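Local coordinates for protein beta-N-acetylhexosaminidase (PDB 4PYS) that probably hydrolyses terminal N-acetylhexosamine units from glycoconjugates and carries a bound zinc ion, at residues V220-D225 against D275-M280; F259-D264 against L321-R326; I286-D291 against D329-K334; G349-D354 against H377-I382. All blocks are in the same frame, centred on the assembly; numbering follows the deposited sequence.

Interaction 1: V220-D225 against D275-M280; sequences VVPEID and DEVCRM
A barrel strand and an outer helix of the family 20 catalytic domain meet where P222 and I224 face V277. The segment 220-225 includes the end part of strand 219-223 of the barrel, the segment 275-280 the last turns of the helix on its outer side. V277 offers one methyl to each partner. Its CG1 lies 3.7 Å from CG of P222, and its CG2 lies 3.8 Å from CD1 of I224. This split follows from its first torsion (chi1 173°), which sets CG1 anti to the backbone N and CG2 anti to the carbonyl carbon. The P222 ring slants across the valine, whereas the I224 chain runs alongside it in the reverse sense, so that CG1 of I224 is also near V277 CG2, at 3.9 Å. Compact apolar groups suit this buried layer: a branched valine can touch a proline ring with one methyl and a longer isoleucine with the other. Between them E223 points to the other side of the strand, into the barrel, where H165, H167 and W341 hydrogen-bond its carboxylate. The helix is fixed further by E276, bonded to Q203 and to the backbone N-H groups of K179 and R180, while P222 and I224 pair through their backbones with H287 of the adjoining strand 285-287.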
loop_
_atom_site.group_PDB
_atom_site.type_symbol
_atom_site.label_atom_id
_atom_site.label_comp_id
_atom_site.label_asym_id
_atom_site.label_seq_id
_atom_site.Cartn_x
_atom_site.Cartn_y
_atom_site.Cartn_z
ATOM N N VAL A 220 -6.019 4.878 -2.394
ATOM C CA VAL A 220 -5.227 5.314 -1.239
ATOM C C VAL A 220 -5.999 5.034 0.049
ATOM O O VAL A 220 -7.066 5.589 0.268
ATOM C CB VAL A 220 -4.889 6.803 -1.320
ATOM C CG1 VAL A 220 -4.092 7.234 -0.088
ATOM C CG2 VAL A 220 -4.081 7.085 -2.597
ATOM N N VAL A 221 -5.452 4.154 0.880
ATOM C CA VAL A 221 -6.090 3.741 2.126
ATOM C C VAL A 221 -5.439 4.527 3.263
ATOM O O VAL A 221 -4.289 4.290 3.596
ATOM C CB VAL A 221 -5.864 2.253 2.362
ATOM C CG1 VAL A 221 -6.535 1.796 3.666
ATOM C CG2 VAL A 221 -6.425 1.446 1.192
ATOM N N PRO A 222 -6.172 5.479 3.855
ATOM C CA PRO A 222 -5.556 6.230 4.955
ATOM C C PRO A 222 -5.568 5.424 6.247
ATOM O O PRO A 222 -6.510 4.648 6.478
ATOM C CB PRO A 222 -6.490 7.433 5.105
ATOM C CG PRO A 222 -7.845 6.896 4.718
ATOM C CD PRO A 222 -7.577 5.866 3.623
ATOM N N GLU A 223 -4.552 5.609 7.082
ATOM C CA GLU A 223 -4.589 5.042 8.434
ATOM C C GLU A 223 -4.599 6.166 9.472
ATOM O O GLU A 223 -3.674 6.977 9.534
ATOM C CB GLU A 223 -3.406 4.119 8.699
ATOM C CG GLU A 223 -3.452 3.463 10.091
ATOM C CD GLU A 223 -2.276 2.548 10.364
ATOM O OE1 GLU A 223 -1.555 2.172 9.410
ATOM O OE2 GLU A 223 -2.058 2.182 11.539
ATOM N N ILE A 224 -5.658 6.198 10.268
ATOM C CA ILE A 224 -5.764 7.131 11.380
ATOM C C ILE A 224 -5.688 6.280 12.635
ATOM O O ILE A 224 -6.639 5.566 12.962
ATOM C CB ILE A 224 -7.103 7.870 11.366
ATOM C CG1 ILE A 224 -7.424 8.379 9.955
ATOM C CG2 ILE A 224 -7.087 9.024 12.382
ATOM C CD1 ILE A 224 -6.419 9.404 9.433
ATOM N N ASP A 225 -4.561 6.350 13.335
ATOM C CA ASP A 225 -4.331 5.490 14.489
ATOM C C ASP A 225 -5.092 5.913 15.730
ATOM O O ASP A 225 -5.046 7.070 16.146
ATOM C CB ASP A 225 -2.842 5.394 14.799
ATOM C CG ASP A 225 -2.212 4.231 14.116
ATOM O OD1 ASP A 225 -2.961 3.580 13.369
ATOM O OD2 ASP A 225 -1.010 3.963 14.311
ATOM N N ASP A 275 -15.200 11.658 9.745
ATOM C CA ASP A 275 -16.096 12.331 8.808
ATOM C C ASP A 275 -15.271 12.996 7.704
ATOM O O ASP A 275 -15.554 12.822 6.520
ATOM C CB ASP A 275 -16.977 13.369 9.517
ATOM C CG ASP A 275 -18.176 12.747 10.223
ATOM O OD1 ASP A 275 -18.382 11.524 10.089
ATOM O OD2 ASP A 275 -18.923 13.482 10.906
ATOM N N GLU A 276 -14.230 13.732 8.093
ATOM C CA GLU A 276 -13.399 14.423 7.112
ATOM C C GLU A 276 -12.535 13.457 6.319
ATOM O O GLU A 276 -12.391 13.601 5.100
ATOM C CB GLU A 276 -12.556 15.518 7.772
ATOM C CG GLU A 276 -13.399 16.752 8.100
ATOM C CD GLU A 276 -12.580 17.976 8.465
ATOM O OE1 GLU A 276 -11.513 18.201 7.857
ATOM O OE2 GLU A 276 -13.018 18.722 9.361
ATOM N N VAL A 277 -11.972 12.470 7.008
ATOM C CA VAL A 277 -11.197 11.431 6.336
ATOM C C VAL A 277 -12.023 10.736 5.251
ATOM O O VAL A 277 -11.529 10.476 4.153
ATOM C CB VAL A 277 -10.633 10.414 7.337
ATOM C CG1 VAL A 277 -9.985 9.239 6.610
ATOM C CG2 VAL A 277 -9.598 11.081 8.223
ATOM N N CYS A 278 -13.286 10.452 5.538
ATOM C CA CYS A 278 -14.126 9.800 4.539
ATOM C C CYS A 278 -14.489 10.715 3.362
ATOM O O CYS A 278 -14.669 10.241 2.238
ATOM C CB CYS A 278 -15.365 9.178 5.188
ATOM S SG CYS A 278 -14.921 7.730 6.188
ATOM N N ARG A 279 -14.575 12.021 3.611
ATOM C CA ARG A 279 -14.831 12.972 2.533
ATOM C C ARG A 279 -13.641 13.055 1.585
ATOM O O ARG A 279 -13.816 13.189 0.371
ATOM C CB ARG A 279 -15.107 14.365 3.089
ATOM C CG ARG A 279 -16.384 14.479 3.864
ATOM C CD ARG A 279 -16.613 15.924 4.279
ATOM N NE ARG A 279 -16.906 16.029 5.704
ATOM C CZ ARG A 279 -16.598 17.082 6.454
ATOM N NH1 ARG A 279 -16.912 17.092 7.745
ATOM N NH2 ARG A 279 -15.980 18.126 5.912
HETATM N N MSE A 280 -12.437 12.977 2.152
HETATM C CA MSE A 280 -11.204 13.156 1.395
HETATM C C MSE A 280 -10.772 11.886 0.687
HETATM O O MSE A 280 -10.264 11.945 -0.435
HETATM C CB MSE A 280 -10.058 13.599 2.315
HETATM C CG MSE A 280 -10.175 15.005 2.843
HETATM SE SE MSE A 280 -8.468 15.424 3.667
HETATM C CE MSE A 280 -8.739 14.492 5.373
#

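Interaction 2: F259-D264 against L321-R326; sequences FCAGKD and LWFSAR
A261, in a type I beta turn from C260 to K263 beside the four-cysteine zinc site, probably structural, meets F323 and W322 of helix 316-333. C260 binds the zinc ion together with C242, C301 and C304, and its bond to CB leads away from the helix, whereas that of A261 leads toward it. The tight part is buried. CB of A261 rests 4.0 Å from CD1 of F323 and 4.1 Å from CB of the same residue, approaching the ring obliquely. With CG of F323 anti to its backbone N (chi1 171°), the phenyl ring extends from the helix to the turn, where L267 and L270 of helix 264-280 also touch it. Alanine suits the spot because a single methyl allows the turn to approach the helix closely. The carbonyl of A261 reaches the rim of the W322 indole, its O lying 3.8 Å from CZ3 near the ring plane, and R307 NE hydrogen-bonds that same oxygen. The looser side is polar. D264 stands exposed and forms a salt bridge with R307, while partly exposed K263 does so with D303. G262 suits its place because a CB there would be crowded by SG of C260. Within the helix itself, CG of R326 sits 3.7 Å above the W322 ring plane, over the centre of the indole.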
loop_
_atom_site.group_PDB
_atom_site.type_symbol
_atom_site.label_atom_id
_atom_site.label_comp_id
_atom_site.label_asym_id
_atom_site.label_seq_id
_atom_site.Cartn_x
_atom_site.Cartn_y
_atom_site.Cartn_z
ATOM N N PHE A 259 -5.708 8.176 23.386
ATOM C CA PHE A 259 -7.049 8.752 23.413
ATOM C C PHE A 259 -7.870 8.076 24.507
ATOM O O PHE A 259 -7.836 6.855 24.651
ATOM C CB PHE A 259 -7.750 8.579 22.062
ATOM C CG PHE A 259 -7.086 9.309 20.927
ATOM C CD1 PHE A 259 -6.922 10.690 20.972
ATOM C CD2 PHE A 259 -6.654 8.616 19.801
ATOM C CE1 PHE A 259 -6.317 11.366 19.920
ATOM C CE2 PHE A 259 -6.051 9.279 18.743
ATOM C CZ PHE A 259 -5.880 10.659 18.801
ATOM N N CYS A 260 -8.597 8.871 25.283
ATOM C CA CYS A 260 -9.422 8.328 26.353
ATOM C C CYS A 260 -10.735 7.762 25.804
ATOM O O CYS A 260 -11.602 8.514 25.364
ATOM C CB CYS A 260 -9.706 9.418 27.385
ATOM S SG CYS A 260 -10.738 8.889 28.758
ATOM N N ALA A 261 -10.889 6.441 25.837
ATOM C CA ALA A 261 -12.125 5.813 25.371
ATOM C C ALA A 261 -13.298 6.121 26.303
ATOM O O ALA A 261 -14.460 5.951 25.933
ATOM C CB ALA A 261 -11.940 4.311 25.233
ATOM N N GLY A 262 -12.987 6.577 27.512
ATOM C CA GLY A 262 -14.005 6.855 28.508
ATOM C C GLY A 262 -14.800 8.125 28.269
ATOM O O GLY A 262 -15.920 8.270 28.771
ATOM N N LYS A 263 -14.229 9.050 27.507
ATOM C CA LYS A 263 -14.890 10.326 27.255
ATOM C C LYS A 263 -15.679 10.294 25.956
ATOM O O LYS A 263 -15.119 10.027 24.895
ATOM C CB LYS A 263 -13.866 11.460 27.207
ATOM C CG LYS A 263 -13.216 11.763 28.540
ATOM C CD LYS A 263 -11.978 12.623 28.354
ATOM C CE LYS A 263 -11.517 13.187 29.677
ATOM N NZ LYS A 263 -11.355 12.110 30.691
ATOM N N ASP A 264 -16.980 10.567 26.043
ATOM C CA ASP A 264 -17.826 10.643 24.855
ATOM C C ASP A 264 -17.317 11.737 23.918
ATOM O O ASP A 264 -17.420 11.619 22.698
ATOM C CB ASP A 264 -19.289 10.904 25.239
ATOM C CG ASP A 264 -19.977 9.674 25.818
ATOM O OD1 ASP A 264 -19.441 8.559 25.657
ATOM O OD2 ASP A 264 -21.062 9.824 26.422
ATOM N N LEU A 321 -11.436 -3.089 22.442
ATOM C CA LEU A 321 -12.339 -3.755 21.507
ATOM C C LEU A 321 -13.655 -2.989 21.360
ATOM O O LEU A 321 -14.130 -2.765 20.244
ATOM C CB LEU A 321 -12.622 -5.187 21.964
ATOM C CG LEU A 321 -11.484 -6.181 21.766
ATOM C CD1 LEU A 321 -11.836 -7.559 22.301
ATOM C CD2 LEU A 321 -11.198 -6.259 20.305
ATOM N N TRP A 322 -14.240 -2.604 22.490
ATOM C CA TRP A 322 -15.469 -1.812 22.488
ATOM C C TRP A 322 -15.267 -0.522 21.706
ATOM O O TRP A 322 -16.081 -0.164 20.856
ATOM C CB TRP A 322 -15.910 -1.485 23.915
ATOM C CG TRP A 322 -17.120 -0.586 23.973
ATOM C CD1 TRP A 322 -18.431 -0.966 23.899
ATOM C CD2 TRP A 322 -17.125 0.841 24.120
ATOM N NE1 TRP A 322 -19.250 0.138 23.993
ATOM C CE2 TRP A 322 -18.472 1.258 24.127
ATOM C CE3 TRP A 322 -16.120 1.806 24.244
ATOM C CZ2 TRP A 322 -18.837 2.599 24.252
ATOM C CZ3 TRP A 322 -16.486 3.136 24.369
ATOM C CH2 TRP A 322 -17.831 3.519 24.372
ATOM N N PHE A 323 -14.169 0.167 22.001
ATOM C CA PHE A 323 -13.811 1.384 21.293
ATOM C C PHE A 323 -13.638 1.134 19.791
ATOM O O PHE A 323 -14.168 1.876 18.961
ATOM C CB PHE A 323 -12.528 1.972 21.876
ATOM C CG PHE A 323 -11.974 3.106 21.072
ATOM C CD1 PHE A 323 -12.449 4.396 21.259
ATOM C CD2 PHE A 323 -10.988 2.882 20.115
ATOM C CE1 PHE A 323 -11.953 5.443 20.509
ATOM C CE2 PHE A 323 -10.487 3.924 19.362
ATOM C CZ PHE A 323 -10.969 5.208 19.562
ATOM N N SER A 324 -12.885 0.097 19.446
ATOM C CA SER A 324 -12.672 -0.253 18.050
ATOM C C SER A 324 -14.002 -0.581 17.389
ATOM O O SER A 324 -14.240 -0.232 16.237
ATOM C CB SER A 324 -11.723 -1.447 17.939
ATOM O OG SER A 324 -10.437 -1.111 18.415
ATOM N N ALA A 325 -14.873 -1.245 18.134
ATOM C CA ALA A 325 -16.193 -1.595 17.628
ATOM C C ALA A 325 -17.028 -0.351 17.310
ATOM O O ALA A 325 -17.697 -0.297 16.277
ATOM C CB ALA A 325 -16.920 -2.480 18.629
ATOM N N ARG A 326 -16.994 0.641 18.197
ATOM C CA ARG A 326 -17.752 1.873 17.983
ATOM C C ARG A 326 -17.285 2.612 16.728
ATOM O O ARG A 326 -18.101 3.136 15.967
ATOM C CB ARG A 326 -17.652 2.803 19.196
ATOM C CG ARG A 326 -18.227 2.250 20.496
ATOM C CD ARG A 326 -19.665 1.762 20.344
ATOM N NE ARG A 326 -19.731 0.311 20.496
ATOM C CZ ARG A 326 -20.404 -0.500 19.686
ATOM N NH1 ARG A 326 -21.092 -0.004 18.666
ATOM N NH2 ARG A 326 -20.397 -1.809 19.896
#

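Interaction 3: I286-D291 against D329-K334; sequences IHLGGD and DYLKQK
L331 pushes its forked end between I286 and L288. Its CD1 does most of the work, lying 3.6 Å from CD1 of L288, which reaches toward it tip to tip, and 3.8 Å from CB of I286. The second branch, CD2, lies 4.1 Å from CG1 of I286, whose side chain runs at about a right angle to that of the leucine. CG of L331 stands beside the backbone N and anti to the carbonyl carbon (chi1 -76°), which carries the fork toward the sheet. Around this apolar trio, L331 also touches A338 and C278, L288 touches F340 and L274, and I286 touches P222, so helix 264-280 and the adjoining strands close the layer. In the barrel, strand 285-287 lies beside strand 337-341, and helix 316-333 is the longer of two helices in the beta-alpha-beta crossover between these parallel strands. Beyond this layer, H287 points away from the helix, and its ND1 accepts a hydrogen bond from G289 N at 3.0 Å, with the donor 1° out of the ring plane and an N-H...N angle of 153°. On its other nitrogen, NE2, the ring is held by Q359. Glycines suit the next two places, since G289 and G290 both have positive phi. The run HLGGD resembles the family 20 signature whose aspartate is, in relatives, the first of the catalytic Asp-Glu pair; here D291 is hydrogen-bonded by H229 NE2.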
loop_
_atom_site.group_PDB
_atom_site.type_symbol
_atom_site.label_atom_id
_atom_site.label_comp_id
_atom_site.label_asym_id
_atom_site.label_seq_id
_atom_site.Cartn_x
_atom_site.Cartn_y
_atom_site.Cartn_z
ATOM N N ILE A 286 -10.815 1.904 5.328
ATOM C CA ILE A 286 -10.112 2.881 6.169
ATOM C C ILE A 286 -9.418 2.110 7.277
ATOM O O ILE A 286 -10.048 1.268 7.925
ATOM C CB ILE A 286 -11.104 3.867 6.817
ATOM C CG1 ILE A 286 -11.992 4.531 5.758
ATOM C CG2 ILE A 286 -10.357 4.913 7.655
ATOM C CD1 ILE A 286 -11.259 5.534 4.861
ATOM N N HIS A 287 -8.139 2.393 7.506
ATOM C CA HIS A 287 -7.365 1.654 8.497
ATOM C C HIS A 287 -7.415 2.438 9.808
ATOM O O HIS A 287 -7.126 3.632 9.819
ATOM C CB HIS A 287 -5.915 1.531 8.028
ATOM C CG HIS A 287 -5.157 0.395 8.648
ATOM N ND1 HIS A 287 -5.004 0.249 10.013
ATOM C CD2 HIS A 287 -4.475 -0.633 8.083
ATOM C CE1 HIS A 287 -4.286 -0.832 10.261
ATOM N NE2 HIS A 287 -3.948 -1.382 9.107
ATOM N N LEU A 288 -7.787 1.781 10.899
ATOM C CA LEU A 288 -7.898 2.469 12.187
ATOM C C LEU A 288 -6.808 2.040 13.168
ATOM O O LEU A 288 -6.897 2.322 14.363
ATOM C CB LEU A 288 -9.281 2.243 12.806
ATOM C CG LEU A 288 -10.456 2.803 12.004
ATOM C CD1 LEU A 288 -11.781 2.515 12.708
ATOM C CD2 LEU A 288 -10.280 4.307 11.756
ATOM N N GLY A 289 -5.771 1.377 12.667
ATOM C CA GLY A 289 -4.708 0.891 13.534
ATOM C C GLY A 289 -5.200 -0.114 14.557
ATOM O O GLY A 289 -5.579 -1.227 14.217
ATOM N N GLY A 290 -5.199 0.273 15.825
ATOM C CA GLY A 290 -5.754 -0.584 16.853
ATOM C C GLY A 290 -4.745 -1.481 17.544
ATOM O O GLY A 290 -5.102 -2.233 18.450
ATOM N N ASP A 291 -3.487 -1.405 17.126
ATOM C CA ASP A 291 -2.419 -2.150 17.786
ATOM C C ASP A 291 -2.323 -1.790 19.270
ATOM O O ASP A 291 -2.911 -0.805 19.727
ATOM C CB ASP A 291 -1.085 -1.858 17.106
ATOM C CG ASP A 291 -0.735 -0.388 17.148
ATOM O OD1 ASP A 291 -1.360 0.392 16.392
ATOM O OD2 ASP A 291 0.151 -0.012 17.945
ATOM N N ASP A 329 -18.227 0.594 13.652
ATOM C CA ASP A 329 -19.658 0.741 13.402
ATOM C C ASP A 329 -19.949 2.077 12.735
ATOM O O ASP A 329 -20.818 2.169 11.866
ATOM C CB ASP A 329 -20.473 0.595 14.685
ATOM C CG ASP A 329 -21.157 -0.754 14.783
ATOM O OD1 ASP A 329 -22.083 -1.012 13.982
ATOM O OD2 ASP A 329 -20.767 -1.554 15.659
ATOM N N TYR A 330 -19.214 3.108 13.138
ATOM C CA TYR A 330 -19.359 4.416 12.522
ATOM C C TYR A 330 -18.986 4.354 11.043
ATOM O O TYR A 330 -19.699 4.890 10.186
ATOM C CB TYR A 330 -18.483 5.449 13.225
ATOM C CG TYR A 330 -18.822 6.846 12.802
ATOM C CD1 TYR A 330 -20.048 7.399 13.143
ATOM C CD2 TYR A 330 -17.940 7.606 12.039
ATOM C CE1 TYR A 330 -20.389 8.668 12.756
ATOM C CE2 TYR A 330 -18.277 8.896 11.646
ATOM C CZ TYR A 330 -19.508 9.414 12.010
ATOM O OH TYR A 330 -19.878 10.690 11.642
ATOM N N LEU A 331 -17.862 3.706 10.755
ATOM C CA LEU A 331 -17.425 3.533 9.377
ATOM C C LEU A 331 -18.460 2.716 8.607
ATOM O O LEU A 331 -18.736 2.996 7.439
ATOM C CB LEU A 331 -16.052 2.869 9.322
ATOM C CG LEU A 331 -14.885 3.792 9.662
ATOM C CD1 LEU A 331 -13.584 3.025 9.613
ATOM C CD2 LEU A 331 -14.858 4.967 8.695
ATOM N N LYS A 332 -19.051 1.729 9.276
ATOM C CA LYS A 332 -20.067 0.888 8.650
ATOM C C LYS A 332 -21.263 1.704 8.162
ATOM O O LYS A 332 -21.753 1.489 7.052
ATOM C CB LYS A 332 -20.531 -0.217 9.603
ATOM C CG LYS A 332 -21.491 -1.209 8.960
ATOM C CD LYS A 332 -21.740 -2.403 9.853
ATOM C CE LYS A 332 -22.864 -3.264 9.304
ATOM N NZ LYS A 332 -23.094 -4.464 10.151
ATOM N N GLN A 333 -21.721 2.652 8.975
ATOM C CA GLN A 333 -22.865 3.480 8.581
ATOM C C GLN A 333 -22.472 4.472 7.483
ATOM O O GLN A 333 -23.327 5.076 6.846
ATOM C CB GLN A 333 -23.513 4.173 9.792
ATOM C CG GLN A 333 -22.807 5.422 10.316
ATOM C CD GLN A 333 -23.406 5.918 11.635
ATOM O OE1 GLN A 333 -23.645 5.132 12.554
ATOM N NE2 GLN A 333 -23.649 7.222 11.729
ATOM N N LYS A 334 -21.169 4.614 7.254
ATOM C CA LYS A 334 -20.656 5.417 6.146
ATOM C C LYS A 334 -20.359 4.569 4.914
ATOM O O LYS A 334 -19.898 5.084 3.894
ATOM C CB LYS A 334 -19.378 6.137 6.558
ATOM C CG LYS A 334 -19.583 7.176 7.633
ATOM C CD LYS A 334 -18.340 8.019 7.762
ATOM C CE LYS A 334 -18.711 9.445 8.074
ATOM N NZ LYS A 334 -19.500 10.110 6.995
#

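Interaction 4: G349-D354 against H377-I382; sequences GYSLPD and HNYPVI
Y379 points its hydroxyl at the loop residue L352, and the two side chains cross at about a right angle. OH of the tyrosine comes within 3.3 Å of CB of L352, and CZ lies 3.8 Å from that same carbon, so the leucine meets the phenol end at its root more closely than with its tips; CD1 of L352 is 4.0 Å from the hydroxyl. With CG beside the backbone N and anti to the carbonyl carbon (chi1 -57°), the ring extends from the chain to the loop. One ring face is covered by CB of H377, 3.5 Å above the plane and offset toward the rim. At the loop end a water bridges the pair of segments, donating to O of Y350 at 2.8 Å and hydrogen-bonded to OH of Y379 at 3.2 Å. Tyrosine thus combines an apolar ring for the interior with a polar tip for the partly exposed loop. N378, at positive phi, completes a Schellman motif closing helix 369-376 and leads the chain to strand 381-383. The segment 349-354 lies in a connection without a regular helix between barrel strands 337-341 and 356-360, consistent with the irregular (beta/alpha)8 barrel of family 20 enzymes.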
loop_
_atom_site.group_PDB
_atom_site.type_symbol
_atom_site.label_atom_id
_atom_site.label_comp_id
_atom_site.label_asym_id
_atom_site.label_seq_id
_atom_site.Cartn_x
_atom_site.Cartn_y
_atom_site.Cartn_z
ATOM N N GLY A 349 -13.202 -11.360 23.051
ATOM C CA GLY A 349 -13.883 -10.387 23.883
ATOM C C GLY A 349 -15.021 -9.741 23.130
ATOM O O GLY A 349 -15.693 -10.404 22.335
ATOM N N TYR A 350 -15.232 -8.450 23.381
ATOM C CA TYR A 350 -16.277 -7.685 22.710
ATOM C C TYR A 350 -16.174 -7.892 21.207
ATOM O O TYR A 350 -15.105 -7.715 20.622
ATOM C CB TYR A 350 -16.164 -6.199 23.054
ATOM C CG TYR A 350 -17.403 -5.415 22.705
ATOM C CD1 TYR A 350 -17.573 -4.878 21.437
ATOM C CD2 TYR A 350 -18.412 -5.226 23.641
ATOM C CE1 TYR A 350 -18.710 -4.169 21.113
ATOM C CE2 TYR A 350 -19.552 -4.514 23.328
ATOM C CZ TYR A 350 -19.694 -3.989 22.061
ATOM O OH TYR A 350 -20.829 -3.281 21.739
ATOM N N SER A 351 -17.275 -8.294 20.586
ATOM C CA SER A 351 -17.215 -8.688 19.186
ATOM C C SER A 351 -17.255 -7.509 18.223
ATOM O O SER A 351 -18.059 -6.585 18.365
ATOM C CB SER A 351 -18.307 -9.700 18.843
ATOM O OG SER A 351 -18.001 -10.341 17.617
ATOM N N LEU A 352 -16.367 -7.564 17.239
ATOM C CA LEU A 352 -16.237 -6.521 16.239
ATOM C C LEU A 352 -17.259 -6.723 15.127
ATOM O O LEU A 352 -17.574 -7.860 14.774
ATOM C CB LEU A 352 -14.816 -6.534 15.681
ATOM C CG LEU A 352 -13.772 -6.229 16.755
ATOM C CD1 LEU A 352 -12.367 -6.559 16.287
ATOM C CD2 LEU A 352 -13.863 -4.768 17.147
ATOM N N PRO A 353 -17.783 -5.615 14.575
ATOM C CA PRO A 353 -18.825 -5.658 13.536
ATOM C C PRO A 353 -18.348 -6.279 12.220
ATOM O O PRO A 353 -17.147 -6.484 12.032
ATOM C CB PRO A 353 -19.191 -4.181 13.342
ATOM C CG PRO A 353 -18.008 -3.416 13.847
ATOM C CD PRO A 353 -17.428 -4.235 14.954
ATOM N N ASP A 354 -19.284 -6.565 11.316
ATOM C CA ASP A 354 -18.978 -7.351 10.111
ATOM C C ASP A 354 -18.273 -6.600 8.982
ATOM O O ASP A 354 -18.037 -7.168 7.916
ATOM C CB ASP A 354 -20.238 -8.067 9.577
ATOM C CG ASP A 354 -21.324 -7.102 9.122
ATOM O OD1 ASP A 354 -21.075 -5.878 9.070
ATOM O OD2 ASP A 354 -22.437 -7.573 8.805
ATOM N N HIS A 377 -13.474 -15.908 13.783
ATOM C CA HIS A 377 -14.477 -14.857 13.926
ATOM C C HIS A 377 -15.015 -14.387 12.578
ATOM O O HIS A 377 -15.788 -13.429 12.515
ATOM C CB HIS A 377 -13.881 -13.664 14.681
ATOM C CG HIS A 377 -13.709 -13.899 16.151
ATOM N ND1 HIS A 377 -14.765 -13.883 17.036
ATOM C CD2 HIS A 377 -12.601 -14.145 16.893
ATOM C CE1 HIS A 377 -14.320 -14.117 18.258
ATOM N NE2 HIS A 377 -13.009 -14.279 18.198
ATOM N N ASN A 378 -14.583 -15.050 11.508
ATOM C CA ASN A 378 -15.022 -14.721 10.149
ATOM C C ASN A 378 -14.601 -13.321 9.665
ATOM O O ASN A 378 -15.332 -12.686 8.903
ATOM C CB ASN A 378 -16.546 -14.880 10.041
ATOM C CG ASN A 378 -17.011 -15.208 8.636
ATOM O OD1 ASN A 378 -16.510 -16.140 8.003
ATOM N ND2 ASN A 378 -17.986 -14.450 8.146
ATOM N N TYR A 379 -13.438 -12.842 10.113
ATOM C CA TYR A 379 -12.904 -11.561 9.650
ATOM C C TYR A 379 -11.990 -11.800 8.456
ATOM O O TYR A 379 -11.111 -12.659 8.517
ATOM C CB TYR A 379 -12.056 -10.876 10.735
ATOM C CG TYR A 379 -12.738 -10.599 12.066
ATOM C CD1 TYR A 379 -14.077 -10.241 12.135
ATOM C CD2 TYR A 379 -12.016 -10.669 13.256
ATOM C CE1 TYR A 379 -14.687 -9.979 13.360
ATOM C CE2 TYR A 379 -12.612 -10.411 14.479
ATOM C CZ TYR A 379 -13.949 -10.069 14.528
ATOM O OH TYR A 379 -14.550 -9.810 15.744
ATOM N N PRO A 380 -12.169 -11.024 7.374
ATOM C CA PRO A 380 -11.198 -11.066 6.267
ATOM C C PRO A 380 -9.815 -10.624 6.734
ATOM O O PRO A 380 -9.717 -9.837 7.681
ATOM C CB PRO A 380 -11.750 -10.041 5.270
ATOM C CG PRO A 380 -13.195 -9.888 5.619
ATOM C CD PRO A 380 -13.288 -10.107 7.101
ATOM N N VAL A 381 -8.773 -11.103 6.062
ATOM C CA VAL A 381 -7.391 -10.911 6.505
ATOM C C VAL A 381 -6.504 -10.404 5.387
ATOM O O VAL A 381 -6.577 -10.900 4.255
ATOM C CB VAL A 381 -6.775 -12.255 6.968
ATOM C CG1 VAL A 381 -5.279 -12.111 7.260
ATOM C CG2 VAL A 381 -7.482 -12.775 8.170
ATOM N N ILE A 382 -5.651 -9.431 5.711
ATOM C CA ILE A 382 -4.550 -9.034 4.838
ATOM C C ILE A 382 -3.260 -9.590 5.433
ATOM O O ILE A 382 -2.996 -9.395 6.628
ATOM C CB ILE A 382 -4.443 -7.497 4.758
ATOM C CG1 ILE A 382 -5.687 -6.923 4.078
ATOM C CG2 ILE A 382 -3.157 -7.077 4.005
ATOM C CD1 ILE A 382 -5.959 -5.462 4.452
HETATM O O HOH W 1 -13.650 -9.369 18.822
#

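In the fold
All four contacts lie in the catalytic domain. Interactions 1, 3 and 4 reach the same barrel sheet; the centres of 1 and 3 are about 10 Å apart, those of 3 and 4 about 12 Å, and those of 1 and 4 about 21 Å. Helix 264-280 of interaction 1 leads into strand 285-287 of interaction 3. Interactions 2 and 3 share helix 316-333, joining the zinc-bearing loop to the barrel wall. Along the chain, interaction 2 interleaves with both 1 and 3, while 4 opens after all of them. Salt bridge K332-D354 ties interaction 3 to 4. Neighbouring strands and helices of the barrel are thus tied to one another, with the zinc-bearing loop attached through helix 316-333.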